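Side-chain contact in uncharacterized protein (Sulfolobus solfataricus, PDB 4WWM), which is a ubiquitin-like Urm1 homologue that probably serves as a protein modifier in an archaeal proteasome pathway and perhaps in tRNA processing: residues Val21-Glu25 / Leu26-Leu30. Numbering follows the deposited sequence.
Sequences VNDRE and LLRVL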
ATOM      1  N   VAL A  21      -9.102   2.565   4.357  1.00 21.38           N
ATOM      2  CA  VAL A  21      -9.754   1.592   3.484  1.00 25.57           C
ATOM      3  C   VAL A  21     -10.301   0.457   4.347  1.00 25.97           C
ATOM      4  O   VAL A  21      -9.701   0.109   5.363  1.00 26.73           O
ATOM      5  CB  VAL A  21      -8.784   1.028   2.425  1.00 31.36           C
ATOM      6  CG1 VAL A  21      -8.295   2.144   1.499  1.00 50.22           C
ATOM      7  CG2 VAL A  21      -7.605   0.316   3.096  1.00 23.45           C
ATOM      8  N   ASN A  22     -11.431  -0.120   3.956  1.00 26.02           N
ATOM      9  CA  ASN A  22     -12.067  -1.140   4.784  1.00 31.11           C
ATOM     10  C   ASN A  22     -11.483  -2.542   4.574  1.00 30.67           C
ATOM     11  O   ASN A  22     -11.777  -3.465   5.331  1.00 32.68           O
ATOM     12  CB  ASN A  22     -13.577  -1.164   4.527  1.00 35.08           C
ATOM     13  CG  ASN A  22     -13.929  -1.540   3.096  1.00 44.79           C
ATOM     14  OD1 ASN A  22     -13.062  -1.894   2.295  1.00 37.66           O
ATOM     15  ND2 ASN A  22     -15.216  -1.468   2.772  1.00 49.59           N
ATOM     16  N   ASP A  23     -10.647  -2.690   3.552  1.00 25.89           N
ATOM     17  CA  ASP A  23     -10.121  -3.997   3.166  1.00 25.52           C
ATOM     18  C   ASP A  23      -9.203  -4.601   4.229  1.00 21.55           C
ATOM     19  O   ASP A  23      -8.377  -3.904   4.816  1.00 20.13           O
ATOM     20  CB  ASP A  23      -9.367  -3.874   1.840  1.00 30.46           C
ATOM     21  CG  ASP A  23     -10.273  -3.488   0.686  1.00 37.87           C
ATOM     22  OD1 ASP A  23     -10.847  -4.397   0.050  1.00 52.29           O
ATOM     23  OD2 ASP A  23     -10.409  -2.276   0.418  1.00 39.70           O
ATOM     24  N   ARG A  24      -9.355  -5.903   4.470  1.00 22.46           N
ATOM     25  CA  ARG A  24      -8.507  -6.619   5.422  1.00 21.95           C
ATOM     26  C   ARG A  24      -7.485  -7.506   4.706  1.00 20.83           C
ATOM     27  O   ARG A  24      -6.704  -8.210   5.346  1.00 20.70           O
ATOM     28  CB  ARG A  24      -9.366  -7.458   6.369  1.00 24.50           C
ATOM     29  CG  ARG A  24     -10.376  -6.639   7.162  1.00 27.13           C
ATOM     30  CD  ARG A  24     -11.123  -7.502   8.160  1.00 33.75           C
ATOM     31  NE  ARG A  24     -10.254  -7.968   9.235  1.00 38.80           N
ATOM     32  CZ  ARG A  24     -10.620  -8.839  10.171  1.00 42.65           C
ATOM     33  NH1 ARG A  24     -11.846  -9.349  10.169  1.00 45.33           N
ATOM     34  NH2 ARG A  24      -9.758  -9.205  11.109  1.00 42.31           N
ATOM     35  N   GLU A  25      -7.503  -7.464   3.378  1.00 20.43           N
ATOM     36  CA  GLU A  25      -6.549  -8.195   2.549  1.00 19.60           C
ATOM     37  C   GLU A  25      -5.632  -7.199   1.846  1.00 19.53           C
ATOM     38  O   GLU A  25      -6.104  -6.340   1.099  1.00 18.23           O
ATOM     39  CB  GLU A  25      -7.282  -9.069   1.527  1.00 21.11           C
ATOM     40  CG  GLU A  25      -6.372  -9.815   0.561  1.00 20.62           C
ATOM     41  CD  GLU A  25      -7.146 -10.556  -0.513  1.00 22.36           C
ATOM     42  OE1 GLU A  25      -6.532 -10.932  -1.533  1.00 25.56           O
ATOM     43  OE2 GLU A  25      -8.365 -10.769  -0.334  1.00 24.34           O
ATOM     44  N   LEU A  26      -4.328  -7.322   2.078  1.00 20.20           N
ATOM     45  CA  LEU A  26      -3.369  -6.325   1.608  1.00 19.37           C
ATOM     46  C   LEU A  26      -3.479  -6.073   0.110  1.00 18.52           C
ATOM     47  O   LEU A  26      -3.492  -4.926  -0.323  1.00 21.56           O
ATOM     48  CB  LEU A  26      -1.937  -6.745   1.946  1.00 16.04           C
ATOM     49  CG  LEU A  26      -0.848  -5.800   1.422  1.00 13.94           C
ATOM     50  CD1 LEU A  26      -1.039  -4.391   1.970  1.00 13.37           C
ATOM     51  CD2 LEU A  26       0.540  -6.323   1.762  1.00 16.15           C
ATOM     52  N   LEU A  27      -3.556  -7.141  -0.677  1.00 17.24           N
ATOM     53  CA  LEU A  27      -3.656  -6.996  -2.123  1.00 16.15           C
ATOM     54  C   LEU A  27      -4.860  -6.136  -2.495  1.00 15.87           C
ATOM     55  O   LEU A  27      -4.769  -5.273  -3.365  1.00 18.28           O
ATOM     56  CB  LEU A  27      -3.762  -8.362  -2.803  1.00 17.69           C
ATOM     57  CG  LEU A  27      -3.970  -8.309  -4.320  1.00 22.08           C
ATOM     58  CD1 LEU A  27      -2.802  -7.609  -4.999  1.00 20.16           C
ATOM     59  CD2 LEU A  27      -4.158  -9.705  -4.893  1.00 25.41           C
ATOM     60  N   ARG A  28      -5.982  -6.376  -1.825  1.00 19.99           N
ATOM     61  CA  ARG A  28      -7.207  -5.639  -2.107  1.00 19.62           C
ATOM     62  C   ARG A  28      -7.075  -4.179  -1.686  1.00 17.86           C
ATOM     63  O   ARG A  28      -7.626  -3.292  -2.340  1.00 17.99           O
ATOM     64  CB  ARG A  28      -8.398  -6.290  -1.404  1.00 24.16           C
ATOM     65  CG  ARG A  28      -8.688  -7.706  -1.879  1.00 35.69           C
ATOM     66  CD  ARG A  28     -10.109  -7.843  -2.398  1.00 49.74           C
ATOM     67  NE  ARG A  28     -11.097  -7.512  -1.376  1.00 50.23           N
ATOM     68  CZ  ARG A  28     -12.378  -7.254  -1.621  1.00 57.96           C
ATOM     69  NH1 ARG A  28     -12.843  -7.278  -2.865  1.00 50.24           N
ATOM     70  NH2 ARG A  28     -13.197  -6.963  -0.620  1.00 63.43           N
ATOM     71  N   VAL A  29      -6.351  -3.932  -0.598  1.00 19.64           N
ATOM     72  CA  VAL A  29      -6.040  -2.565  -0.193  1.00 17.29           C
ATOM     73  C   VAL A  29      -5.323  -1.868  -1.345  1.00 15.60           C
ATOM     74  O   VAL A  29      -5.724  -0.786  -1.774  1.00 15.38           O
ATOM     75  CB  VAL A  29      -5.161  -2.524   1.084  1.00 15.14           C
ATOM     76  CG1 VAL A  29      -4.658  -1.106   1.379  1.00 15.07           C
ATOM     77  CG2 VAL A  29      -5.930  -3.057   2.277  1.00 18.29           C
ATOM     78  N   LEU A  30      -4.279  -2.508  -1.859  1.00 17.15           N
ATOM     79  CA  LEU A  30      -3.460  -1.906  -2.903  1.00 12.32           C
ATOM     80  C   LEU A  30      -4.249  -1.708  -4.192  1.00 12.93           C
ATOM     81  O   LEU A  30      -4.074  -0.703  -4.877  1.00 15.56           O
ATOM     82  CB  LEU A  30      -2.221  -2.764  -3.170  1.00 11.86           C
ATOM     83  CG  LEU A  30      -1.315  -2.998  -1.958  1.00 11.75           C
ATOM     84  CD1 LEU A  30      -0.163  -3.926  -2.315  1.00 16.19           C
ATOM     85  CD2 LEU A  30      -0.787  -1.688  -1.393  1.00 15.27           C
TER
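Leu27 begins the contact, its CB 4.0 Å from Glu25 OE1; the two side chains run side by side in the same direction on the surface of the first helical turn. Glu25, the N-cap residue, keeps CG anti to its own N (chi1 177°) and extends beyond it; its side chain crosses that of Arg28 at about a right angle, OE2 coming 3.4 Å from Arg28 CG. The charged atoms stay apart, Glu25 OE2 being 4.4 Å from Arg28 NE, too far for a salt bridge.

Arg28 bends at chi2 and chi3, which turns one face of its guanidinium to Asp23. OD1 of Asp23 sits over that face, 3.4 Å from Arg28 NE, and the carboxylate and guanidinium planes are 79° apart. With the oxygen far out of the guanidinium plane, this salt bridge is electrostatic, without a directed hydrogen bond. OD2 of the same carboxylate makes a second salt bridge, to Lys32 one turn further along helix 26-33.

Val29 closes the first turn through its backbone, N donating to Glu25 O at 3.0 Å with an N-H...O angle of 158°. Both its methyls make apolar contacts: CG2 lies 3.6 Å from Asp23 CB and also near Val21 CG2, which is 3.7 Å from Val29 CG1, with Val4 of strand 3-6 packing against both valines. The loop leaving strand 18-20 is thus joined to the helix that packs on the mixed sheet of this ubiquitin-like (beta-grasp) fold. Acidic groups near the helix N-terminus, where the dipole is positive, probably favour this start electrostatically, while the valines supply its buried, apolar side.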